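Local coordinates for DNA replication protein DnaC (Aquifex aeolicus, PDB 3ECC) that is a bacterial helicase loader of replication initiation that binds adenine nucleotide with magnesium and probably works as an AAA+ type ATPase, at residues H13-N16 / V17-R21; L106-L109 / G110-R113; S155-L158 / A159-L162; I125-Y128 / R129-L133. All blocks are in the same frame, centred on the assembly; numbering follows the deposited sequence.

Contact 1. Residues H13-N16 / V17-R21; sequences HPKN and VSQNR. With ADP (adenosine-5'-diphosphate), chain B.
Gln19 OE1 accepts a hydrogen bond from Lys15 N, with 2.8 Å between Gln19 OE1 and Lys15 N. The donor nitrogen stands above the carbonyl plane of the Gln19 amide, 68° out of it. The side chain of Gln19 thus reaches back from the first turn of a helix to the chain that leads into it. Its CG lies anti to the carbonyl carbon (chi1 -76°), and the chain beyond CG is extended, which carries the amide to the backbone of Lys15. The CB of Lys15 also rests on the same oxygen, 3.5 Å from Gln19 OE1. Nearer the root, Pro14 CB packs against Gln19 CB at 3.7 Å. The same Pro14 CB lies 3.5 Å from Asn20 N, so the proline ring leans on the first turn. Asn16 holds the N-cap position. Its carbonyl receives the helical bond from Asn20 N, at 3.1 Å from Asn16 O to Asn20 N.

Just ahead of the turn, ADP N6 donates to His13 O, with 3.1 Å between ADP N6 and His13 O. This is consistent with recognition of the adenine amino group by the backbone, and the Gln19 side chain lies close beside the base. Tyr12 and Ile179 also touch Gln19, and Ser18 packs on Lys180. The contact therefore places the start of helix 17-31 beside the adenine pocket and against the chain just after strand 174-178.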
loop_
_atom_site.group_PDB
_atom_site.type_symbol
_atom_site.label_atom_id
_atom_site.label_comp_id
_atom_site.label_asym_id
_atom_site.label_seq_id
_atom_site.Cartn_x
_atom_site.Cartn_y
_atom_site.Cartn_z
ATOM N N HIS A 13 10.765 -13.874 9.395
ATOM C CA HIS A 13 12.191 -13.989 9.570
ATOM C C HIS A 13 12.860 -13.471 8.312
ATOM O O HIS A 13 12.901 -14.158 7.289
ATOM C CB HIS A 13 12.584 -15.438 9.859
ATOM C CG HIS A 13 11.936 -15.996 11.086
ATOM N ND1 HIS A 13 10.706 -16.619 11.060
ATOM C CD2 HIS A 13 12.327 -15.991 12.384
ATOM C CE1 HIS A 13 10.376 -16.991 12.285
ATOM N NE2 HIS A 13 11.343 -16.622 13.108
ATOM N N PRO A 14 13.366 -12.233 8.379
ATOM C CA PRO A 14 14.044 -11.578 7.269
ATOM C C PRO A 14 15.132 -12.454 6.676
ATOM O O PRO A 14 15.858 -13.114 7.414
ATOM C CB PRO A 14 14.661 -10.327 7.910
ATOM C CG PRO A 14 14.375 -10.432 9.400
ATOM C CD PRO A 14 13.227 -11.348 9.546
ATOM N N LYS A 15 15.245 -12.456 5.353
ATOM C CA LYS A 15 16.191 -13.343 4.685
ATOM C C LYS A 15 17.372 -12.599 4.084
ATOM O O LYS A 15 18.228 -13.208 3.433
ATOM C CB LYS A 15 15.491 -14.203 3.627
ATOM C CG LYS A 15 14.568 -15.265 4.219
ATOM C CD LYS A 15 14.721 -16.610 3.514
ATOM C CE LYS A 15 13.835 -17.693 4.145
ATOM N NZ LYS A 15 13.881 -17.678 5.642
ATOM N N ASN A 16 17.406 -11.280 4.292
ATOM C CA ASN A 16 18.558 -10.454 3.926
ATOM C C ASN A 16 18.528 -9.098 4.633
ATOM O O ASN A 16 17.630 -8.822 5.432
ATOM C CB ASN A 16 18.669 -10.277 2.400
ATOM C CG ASN A 16 17.544 -9.446 1.819
ATOM O OD1 ASN A 16 16.373 -9.821 1.884
ATOM N ND2 ASN A 16 17.900 -8.316 1.221
ATOM N N VAL A 17 19.519 -8.265 4.345
ATOM C CA VAL A 17 19.616 -6.950 4.960
ATOM C C VAL A 17 18.366 -6.100 4.686
ATOM O O VAL A 17 17.831 -5.458 5.599
ATOM C CB VAL A 17 20.907 -6.208 4.511
ATOM C CG1 VAL A 17 20.936 -4.801 5.072
ATOM C CG2 VAL A 17 22.148 -6.973 4.963
ATOM N N SER A 18 17.896 -6.119 3.437
ATOM C CA SER A 18 16.696 -5.368 3.026
ATOM C C SER A 18 15.491 -5.704 3.890
ATOM O O SER A 18 14.802 -4.809 4.384
ATOM C CB SER A 18 16.344 -5.647 1.557
ATOM O OG SER A 18 17.076 -4.821 0.677
ATOM N N GLN A 19 15.237 -7.001 4.060
ATOM C CA GLN A 19 14.077 -7.476 4.805
ATOM C C GLN A 19 14.193 -7.166 6.292
ATOM O O GLN A 19 13.187 -7.010 6.982
ATOM C CB GLN A 19 13.892 -8.979 4.590
ATOM C CG GLN A 19 13.301 -9.337 3.242
ATOM C CD GLN A 19 13.463 -10.809 2.898
ATOM O OE1 GLN A 19 13.129 -11.689 3.696
ATOM N NE2 GLN A 19 13.968 -11.082 1.691
ATOM N N ASN A 20 15.428 -7.087 6.779
ATOM C CA ASN A 20 15.688 -6.798 8.182
ATOM C C ASN A 20 15.453 -5.335 8.536
ATOM O O ASN A 20 14.896 -5.030 9.586
ATOM C CB ASN A 20 17.111 -7.209 8.571
ATOM C CG ASN A 20 17.396 -6.972 10.043
ATOM O OD1 ASN A 20 16.897 -7.697 10.910
ATOM N ND2 ASN A 20 18.178 -5.940 10.334
ATOM N N ARG A 21 15.884 -4.436 7.660
ATOM C CA ARG A 21 15.692 -3.008 7.891
ATOM C C ARG A 21 14.222 -2.628 7.781
ATOM O O ARG A 21 13.725 -1.801 8.547
ATOM C CB ARG A 21 16.537 -2.181 6.922
ATOM C CG ARG A 21 18.027 -2.383 7.091
ATOM C CD ARG A 21 18.796 -1.232 6.504
ATOM N NE ARG A 21 19.721 -1.702 5.475
ATOM C CZ ARG A 21 19.501 -1.596 4.164
ATOM N NH1 ARG A 21 18.386 -1.023 3.712
ATOM N NH2 ARG A 21 20.399 -2.064 3.303
HETATM P PB ADP B . 5.183 -10.035 -2.906
HETATM O O1B ADP B . 3.934 -9.465 -2.257
HETATM O O2B ADP B . 6.351 -9.085 -2.932
HETATM O O3B ADP B . 4.929 -10.724 -4.218
HETATM P PA ADP B . 4.561 -12.065 -1.058
HETATM O O1A ADP B . 4.254 -11.296 0.203
HETATM O O2A ADP B . 3.266 -12.400 -1.778
HETATM O O3A ADP B . 5.624 -11.233 -1.950
HETATM O "O5'" ADP B . 5.410 -13.394 -0.731
HETATM C "C5'" ADP B . 5.187 -14.639 -1.384
HETATM C "C4'" ADP B . 5.031 -15.740 -0.342
HETATM O "O4'" ADP B . 6.241 -15.853 0.407
HETATM C "C3'" ADP B . 3.936 -15.409 0.651
HETATM O "O3'" ADP B . 3.119 -16.558 0.808
HETATM C "C2'" ADP B . 4.652 -15.045 1.942
HETATM O "O2'" ADP B . 3.969 -15.562 3.067
HETATM C "C1'" ADP B . 5.998 -15.712 1.811
HETATM N N9 ADP B . 7.107 -14.948 2.446
HETATM C C8 ADP B . 7.792 -13.915 1.912
HETATM N N7 ADP B . 8.761 -13.478 2.762
HETATM C C5 ADP B . 8.718 -14.251 3.855
HETATM C C6 ADP B . 9.457 -14.344 5.144
HETATM N N6 ADP B . 10.482 -13.513 5.449
HETATM N N1 ADP B . 9.089 -15.299 6.008
HETATM C C2 ADP B . 8.085 -16.158 5.739
HETATM N N3 ADP B . 7.376 -16.131 4.595
HETATM C C4 ADP B . 7.636 -15.223 3.640
#

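Contact 2. Residues L106-L109 / G110-R113; sequences LDDL and GSER. With BEF (beryllium trifluoride ion), chain D.
The backbone of Asp108 has positive phi and psi (57° and 49°), and its chi1 of -111° lets the carboxylate face Ser111 on one side and beryllium trifluoride on the other. Ser111 OG donates to Asp108 OD2, with 2.8 Å between Ser111 OG and Asp108 OD2. The bond uses the anti lone pair of OD2, the one turned away from OD1.

Asp107 and Asp108, at the junction of strand 104-107 and the loop, probably match the acidic pair of a Walker B motif, as in other P-loop ATPases of the AAA+ class. Asp108 belongs to a magnesium site seen in a structure of this protein; here its side chain is about 4 Å from the magnesium ion. Its OD1 lies 3.2 Å from BEF F2, where the beryllium trifluoride group occupies the place of a terminal phosphate. The serine thus ties down one oxygen of a carboxylate whose other oxygen faces this group. Asp107 OD2 is hydrogen-bonded to Thr52 and Thr139, which link this junction to the P-loop and to strand 136-141.

The chain then turns sharply at Gly110, which also has positive phi. The Leu109 side chain is buried and touches Ile138 and Thr75. A water bridges the turn: it donates to Asp108 O and accepts a weak bond from Ser111 N, at 2.7 Å from the water oxygen to Ser111 N.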
loop_
_atom_site.group_PDB
_atom_site.type_symbol
_atom_site.label_atom_id
_atom_site.label_comp_id
_atom_site.label_asym_id
_atom_site.label_seq_id
_atom_site.Cartn_x
_atom_site.Cartn_y
_atom_site.Cartn_z
ATOM N N LEU A 106 -3.307 -0.611 -0.228
ATOM C CA LEU A 106 -3.477 -0.796 -1.664
ATOM C C LEU A 106 -2.387 -1.731 -2.182
ATOM O O LEU A 106 -1.237 -1.318 -2.356
ATOM C CB LEU A 106 -3.423 0.545 -2.402
ATOM C CG LEU A 106 -4.445 1.627 -2.042
ATOM C CD1 LEU A 106 -4.231 2.855 -2.898
ATOM C CD2 LEU A 106 -5.865 1.116 -2.189
ATOM N N ASP A 107 -2.749 -2.992 -2.402
ATOM C CA ASP A 107 -1.777 -4.027 -2.740
ATOM C C ASP A 107 -1.680 -4.198 -4.250
ATOM O O ASP A 107 -2.704 -4.224 -4.942
ATOM C CB ASP A 107 -2.161 -5.356 -2.076
ATOM C CG ASP A 107 -1.009 -6.351 -2.038
ATOM O OD1 ASP A 107 -1.122 -7.411 -2.686
ATOM O OD2 ASP A 107 0.009 -6.076 -1.360
ATOM N N ASP A 108 -0.450 -4.332 -4.747
ATOM C CA ASP A 108 -0.169 -4.389 -6.187
ATOM C C ASP A 108 -0.695 -3.163 -6.927
ATOM O O ASP A 108 -1.365 -3.281 -7.954
ATOM C CB ASP A 108 -0.701 -5.684 -6.810
ATOM C CG ASP A 108 0.414 -6.623 -7.254
ATOM O OD1 ASP A 108 0.359 -7.837 -6.926
ATOM O OD2 ASP A 108 1.348 -6.146 -7.937
ATOM N N LEU A 109 -0.380 -1.987 -6.394
ATOM C CA LEU A 109 -0.911 -0.725 -6.915
ATOM C C LEU A 109 -0.551 -0.491 -8.393
ATOM O O LEU A 109 0.623 -0.332 -8.752
ATOM C CB LEU A 109 -0.480 0.462 -6.034
ATOM C CG LEU A 109 -0.926 1.878 -6.435
ATOM C CD1 LEU A 109 -2.446 2.028 -6.500
ATOM C CD2 LEU A 109 -0.353 2.910 -5.480
ATOM N N GLY A 110 -1.589 -0.512 -9.235
ATOM C CA GLY A 110 -1.476 -0.285 -10.673
ATOM C C GLY A 110 -0.193 -0.790 -11.294
ATOM O O GLY A 110 0.434 -0.089 -12.087
ATOM N N SER A 111 0.193 -2.016 -10.950
ATOM C CA SER A 111 1.484 -2.566 -11.380
ATOM C C SER A 111 1.657 -2.554 -12.904
ATOM O O SER A 111 2.765 -2.312 -13.406
ATOM C CB SER A 111 1.702 -3.984 -10.817
ATOM O OG SER A 111 2.249 -3.945 -9.497
ATOM N N GLU A 112 0.558 -2.806 -13.626
ATOM C CA GLU A 112 0.553 -2.774 -15.092
ATOM C C GLU A 112 -0.017 -1.455 -15.629
ATOM O O GLU A 112 0.132 -0.409 -14.996
ATOM C CB GLU A 112 -0.233 -3.969 -15.652
ATOM C CG GLU A 112 0.524 -5.285 -15.617
ATOM C CD GLU A 112 1.748 -5.300 -16.538
ATOM O OE1 GLU A 112 1.830 -4.454 -17.461
ATOM O OE2 GLU A 112 2.628 -6.172 -16.342
ATOM N N ARG A 113 -0.672 -1.518 -16.789
ATOM C CA ARG A 113 -1.260 -0.338 -17.427
ATOM C C ARG A 113 -2.789 -0.281 -17.252
ATOM O O ARG A 113 -3.492 -1.291 -17.403
ATOM C CB ARG A 113 -0.876 -0.285 -18.909
ATOM C CG ARG A 113 0.580 -0.670 -19.176
ATOM C CD ARG A 113 1.030 -0.281 -20.586
ATOM N NE ARG A 113 2.474 -0.451 -20.757
ATOM C CZ ARG A 113 3.211 0.184 -21.666
ATOM N NH1 ARG A 113 2.647 1.050 -22.500
ATOM N NH2 ARG A 113 4.520 -0.042 -21.733
HETATM BE BE BEF D . 3.819 -9.426 -5.789
HETATM F F1 BEF D . 5.289 -8.457 -5.846
HETATM F F2 BEF D . 2.472 -8.942 -4.746
HETATM F F3 BEF D . 3.918 -11.074 -6.407
HETATM O O HOH W 1 -1.581 -4.087 -10.893
#

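Contact 3. Residues S155-L158 / A159-L162; sequences SADL and ASRL
Ser155 takes part through its backbone: Ala159 N donates to Ser155 O, with 2.8 Å between Ala159 N and Ser155 O. The methyl group of Ala159 also lies close to that carbonyl. Ala156 O follows with a weak bond from Ser160 N.

Asp157 meets the second segment through its carboxylate. With CG anti to the backbone N (chi1 -170°), the group extends beside the helix and forms a salt bridge with Arg161, at 2.8 Å from Asp157 OD2 to Arg161 NH1. The hydrogen bond within the pair is weak. The two flat groups stand nearly perpendicular, 85° apart, so a single oxygen and a single nitrogen carry most of the pairing. With CG between the backbone N and the carbonyl carbon (chi1 41°), the extended Arg161 chain runs back beside Asp157, whose O lies over one face of the guanidinium. Arg161 NH2 also bonds weakly to Asn141 O, and Asp157 OD2 receives a weak bond from Ser143.

Leu158 turns to the buried side. Its CD2 touches the arginine, 3.4 Å from Arg161 NH2. Its CD1 packs beside Leu162, with 3.7 Å between Leu158 CD1 and Leu162 CD1, and the two side chains point the same way. Leu162 continues onto Leu109 and Leu114, while Leu158 and Ala159 meet Val167 of helix 164-173.

The arrangement is an i to i+4 salt bridge beside an i to i+4 leucine pair on helix 153-162 of the P-loop ATPase fold, whose last turn is weakly bonded.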
loop_
_atom_site.group_PDB
_atom_site.type_symbol
_atom_site.label_atom_id
_atom_site.label_comp_id
_atom_site.label_asym_id
_atom_site.label_seq_id
_atom_site.Cartn_x
_atom_site.Cartn_y
_atom_site.Cartn_z
ATOM N N SER A 155 10.099 6.209 -8.916
ATOM C CA SER A 155 9.095 7.264 -8.998
ATOM C C SER A 155 8.611 7.547 -10.440
ATOM O O SER A 155 7.421 7.780 -10.661
ATOM C CB SER A 155 9.646 8.540 -8.358
ATOM O OG SER A 155 10.199 8.258 -7.080
ATOM N N ALA A 156 9.536 7.530 -11.406
ATOM C CA ALA A 156 9.204 7.742 -12.829
ATOM C C ALA A 156 8.570 6.505 -13.488
ATOM O O ALA A 156 7.749 6.625 -14.400
ATOM C CB ALA A 156 10.446 8.199 -13.616
ATOM N N ASP A 157 8.967 5.321 -13.028
ATOM C CA ASP A 157 8.353 4.072 -13.461
ATOM C C ASP A 157 6.932 3.959 -12.916
ATOM O O ASP A 157 6.021 3.544 -13.623
ATOM C CB ASP A 157 9.195 2.887 -13.000
ATOM C CG ASP A 157 8.752 1.574 -13.616
ATOM O OD1 ASP A 157 8.776 1.439 -14.862
ATOM O OD2 ASP A 157 8.417 0.657 -12.841
ATOM N N LEU A 158 6.752 4.339 -11.653
ATOM C CA LEU A 158 5.424 4.443 -11.049
ATOM C C LEU A 158 4.572 5.536 -11.674
ATOM O O LEU A 158 3.377 5.353 -11.887
ATOM C CB LEU A 158 5.540 4.707 -9.547
ATOM C CG LEU A 158 5.127 3.602 -8.575
ATOM C CD1 LEU A 158 3.603 3.374 -8.602
ATOM C CD2 LEU A 158 5.906 2.308 -8.844
ATOM N N ALA A 159 5.199 6.675 -11.954
ATOM C CA ALA A 159 4.510 7.820 -12.537
ATOM C C ALA A 159 4.048 7.552 -13.960
ATOM O O ALA A 159 3.115 8.189 -14.442
ATOM C CB ALA A 159 5.401 9.045 -12.502
ATOM N N SER A 160 4.707 6.610 -14.632
ATOM C CA SER A 160 4.365 6.278 -16.009
ATOM C C SER A 160 2.965 5.681 -16.105
ATOM O O SER A 160 2.252 5.911 -17.081
ATOM C CB SER A 160 5.396 5.319 -16.603
ATOM O OG SER A 160 5.404 4.092 -15.898
ATOM N N ARG A 161 2.577 4.924 -15.082
ATOM C CA ARG A 161 1.291 4.232 -15.086
ATOM C C ARG A 161 0.247 4.853 -14.165
ATOM O O ARG A 161 -0.911 4.444 -14.176
ATOM C CB ARG A 161 1.475 2.746 -14.762
ATOM C CG ARG A 161 2.485 2.453 -13.668
ATOM C CD ARG A 161 2.962 0.999 -13.724
ATOM N NE ARG A 161 3.595 0.577 -12.468
ATOM C CZ ARG A 161 4.881 0.241 -12.337
ATOM N NH1 ARG A 161 5.691 0.254 -13.391
ATOM N NH2 ARG A 161 5.354 -0.114 -11.145
ATOM N N LEU A 162 0.657 5.843 -13.373
ATOM C CA LEU A 162 -0.240 6.487 -12.408
ATOM C C LEU A 162 -0.321 7.989 -12.600
ATOM O O LEU A 162 -1.330 8.605 -12.269
ATOM C CB LEU A 162 0.198 6.191 -10.969
ATOM C CG LEU A 162 -0.069 4.822 -10.339
ATOM C CD1 LEU A 162 0.219 4.870 -8.845
ATOM C CD2 LEU A 162 -1.499 4.385 -10.584
#

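Contact 4. Residues I125-Y128 / R129-L133; sequences IITY and RYNNL
Tyr128 and Asn132 meet one turn apart, ring against amide. Tyr128 leaves the helix with CG anti to the backbone N (chi1 -172°), which lays its ring along the helix toward Asn132. Asn132 ND2 lies over one face of the Tyr128 ring, toward the rim. Ring and amide planes are 63° apart, so the amide does not lie flat on the ring. The backbones of the pair are joined as well: Asn132 N donates to Tyr128 O at 2.9 Å from Asn132 N to Tyr128 O.

Arg129, which with Tyr128 has the most surface buried here, lies along the helix beside Ile125. Its aliphatic part packs on the turn before it, with Arg129 CD 4.0 Å from Ile125 CG2. Arg129 N donates to Ile125 O. Further out the chain bends at chi3 (74°), and the guanidinium serves carbonyl groups outside the helix: NH2 bonds to Ser135 O and Ser101 O, and NH1 bonds weakly to Leu99 O. Arg129 thus ties the end of its helix to the end of helix 93-99 and to the loops before strands 104-107 and 136-141.

Thr127 lies side by side with Asn131, at 3.4 Å from Thr127 CG2 to Asn131 ND2. The hydroxyl of Thr127 is bonded to Ser123 O, and that of Tyr128 to Asn100. Asn132 is the first residue to leave helical geometry. The contact spans the last two turns of helix 116-131, the crossover helix of a beta-alpha-beta unit between strands 104-107 and 136-141.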
loop_
_atom_site.group_PDB
_atom_site.type_symbol
_atom_site.label_atom_id
_atom_site.label_comp_id
_atom_site.label_asym_id
_atom_site.label_seq_id
_atom_site.Cartn_x
_atom_site.Cartn_y
_atom_site.Cartn_z
ATOM N N ILE A 125 -8.719 8.324 -4.726
ATOM C CA ILE A 125 -8.513 7.732 -3.410
ATOM C C ILE A 125 -7.235 8.242 -2.731
ATOM O O ILE A 125 -7.198 8.425 -1.519
ATOM C CB ILE A 125 -8.510 6.186 -3.505
ATOM C CG1 ILE A 125 -9.934 5.673 -3.765
ATOM C CG2 ILE A 125 -7.925 5.566 -2.249
ATOM C CD1 ILE A 125 -10.004 4.191 -4.123
ATOM N N ILE A 126 -6.202 8.490 -3.526
ATOM C CA ILE A 126 -4.918 8.930 -3.002
ATOM C C ILE A 126 -4.878 10.434 -2.669
ATOM O O ILE A 126 -4.297 10.843 -1.654
ATOM C CB ILE A 126 -3.773 8.531 -3.950
ATOM C CG1 ILE A 126 -3.497 7.037 -3.790
ATOM C CG2 ILE A 126 -2.520 9.342 -3.660
ATOM C CD1 ILE A 126 -2.923 6.388 -5.004
ATOM N N THR A 127 -5.503 11.250 -3.507
ATOM C CA THR A 127 -5.589 12.687 -3.241
ATOM C C THR A 127 -6.437 12.965 -1.984
ATOM O O THR A 127 -6.103 13.822 -1.164
ATOM C CB THR A 127 -6.139 13.441 -4.471
ATOM O OG1 THR A 127 -5.285 13.186 -5.588
ATOM C CG2 THR A 127 -6.190 14.918 -4.223
ATOM N N TYR A 128 -7.522 12.216 -1.833
ATOM C CA TYR A 128 -8.372 12.330 -0.659
ATOM C C TYR A 128 -7.601 11.983 0.615
ATOM O O TYR A 128 -7.634 12.735 1.595
ATOM C CB TYR A 128 -9.580 11.416 -0.803
ATOM C CG TYR A 128 -10.618 11.600 0.262
ATOM C CD1 TYR A 128 -11.648 12.536 0.110
ATOM C CD2 TYR A 128 -10.585 10.837 1.424
ATOM C CE1 TYR A 128 -12.613 12.709 1.096
ATOM C CE2 TYR A 128 -11.544 10.999 2.417
ATOM C CZ TYR A 128 -12.556 11.934 2.252
ATOM O OH TYR A 128 -13.502 12.087 3.238
ATOM N N ARG A 129 -6.885 10.864 0.578
ATOM C CA ARG A 129 -6.133 10.382 1.734
ATOM C C ARG A 129 -4.878 11.204 1.978
ATOM O O ARG A 129 -4.383 11.255 3.098
ATOM C CB ARG A 129 -5.795 8.898 1.574
ATOM C CG ARG A 129 -7.034 8.003 1.590
ATOM C CD ARG A 129 -6.701 6.527 1.458
ATOM N NE ARG A 129 -6.139 5.977 2.694
ATOM C CZ ARG A 129 -6.843 5.744 3.798
ATOM N NH1 ARG A 129 -8.143 6.014 3.828
ATOM N NH2 ARG A 129 -6.244 5.259 4.883
ATOM N N TYR A 130 -4.378 11.852 0.927
ATOM C CA TYR A 130 -3.321 12.872 1.048
ATOM C C TYR A 130 -3.839 14.147 1.731
ATOM O O TYR A 130 -3.198 14.677 2.636
ATOM C CB TYR A 130 -2.748 13.219 -0.333
ATOM C CG TYR A 130 -1.695 14.311 -0.337
ATOM C CD1 TYR A 130 -0.390 14.045 0.061
ATOM C CD2 TYR A 130 -1.998 15.603 -0.763
ATOM C CE1 TYR A 130 0.583 15.039 0.053
ATOM C CE2 TYR A 130 -1.030 16.603 -0.772
ATOM C CZ TYR A 130 0.255 16.313 -0.364
ATOM O OH TYR A 130 1.219 17.292 -0.366
ATOM N N ASN A 131 -4.994 14.636 1.294
ATOM C CA ASN A 131 -5.543 15.881 1.843
ATOM C C ASN A 131 -6.061 15.745 3.273
ATOM O O ASN A 131 -5.971 16.687 4.069
ATOM C CB ASN A 131 -6.650 16.431 0.940
ATOM C CG ASN A 131 -6.146 16.806 -0.435
ATOM O OD1 ASN A 131 -4.990 17.202 -0.602
ATOM N ND2 ASN A 131 -7.008 16.670 -1.434
ATOM N N ASN A 132 -6.610 14.574 3.590
ATOM C CA ASN A 132 -7.247 14.350 4.888
ATOM C C ASN A 132 -6.402 13.491 5.818
ATOM O O ASN A 132 -6.919 12.893 6.754
ATOM C CB ASN A 132 -8.642 13.740 4.708
ATOM C CG ASN A 132 -9.499 14.513 3.700
ATOM O OD1 ASN A 132 -9.100 15.556 3.196
ATOM N ND2 ASN A 132 -10.679 13.996 3.411
ATOM N N LEU A 133 -5.099 13.445 5.550
ATOM C CA LEU A 133 -4.125 12.770 6.413
ATOM C C LEU A 133 -4.574 11.377 6.812
ATOM O O LEU A 133 -4.585 11.015 7.985
ATOM C CB LEU A 133 -3.794 13.619 7.651
ATOM C CG LEU A 133 -3.284 15.045 7.411
ATOM C CD1 LEU A 133 -3.217 15.814 8.709
ATOM C CD2 LEU A 133 -1.940 15.058 6.709
#

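In the fold
The four contacts come in the order 1, 2, 4, 3 along the chain. Contact 1 stands apart at the adenine side, its centre about 24 Å from the centre of contact 2 and about 31 Å from that of contact 4. Contacts 2 and 3 touch: Arg161 packs on the backbone of Gly110, Ser111 and Glu112, and Leu162 meets Leu109. Their centres are about 11 Å apart. Contact 4 lies at the far end of helix 116-131, which follows strand 104-107 of contact 2 and leads to strand 136-141. Contact 1 binds the adenine and contact 2 lies beside the phosphate mimic, while contacts 3 and 4 lie on helices around the parallel sheet.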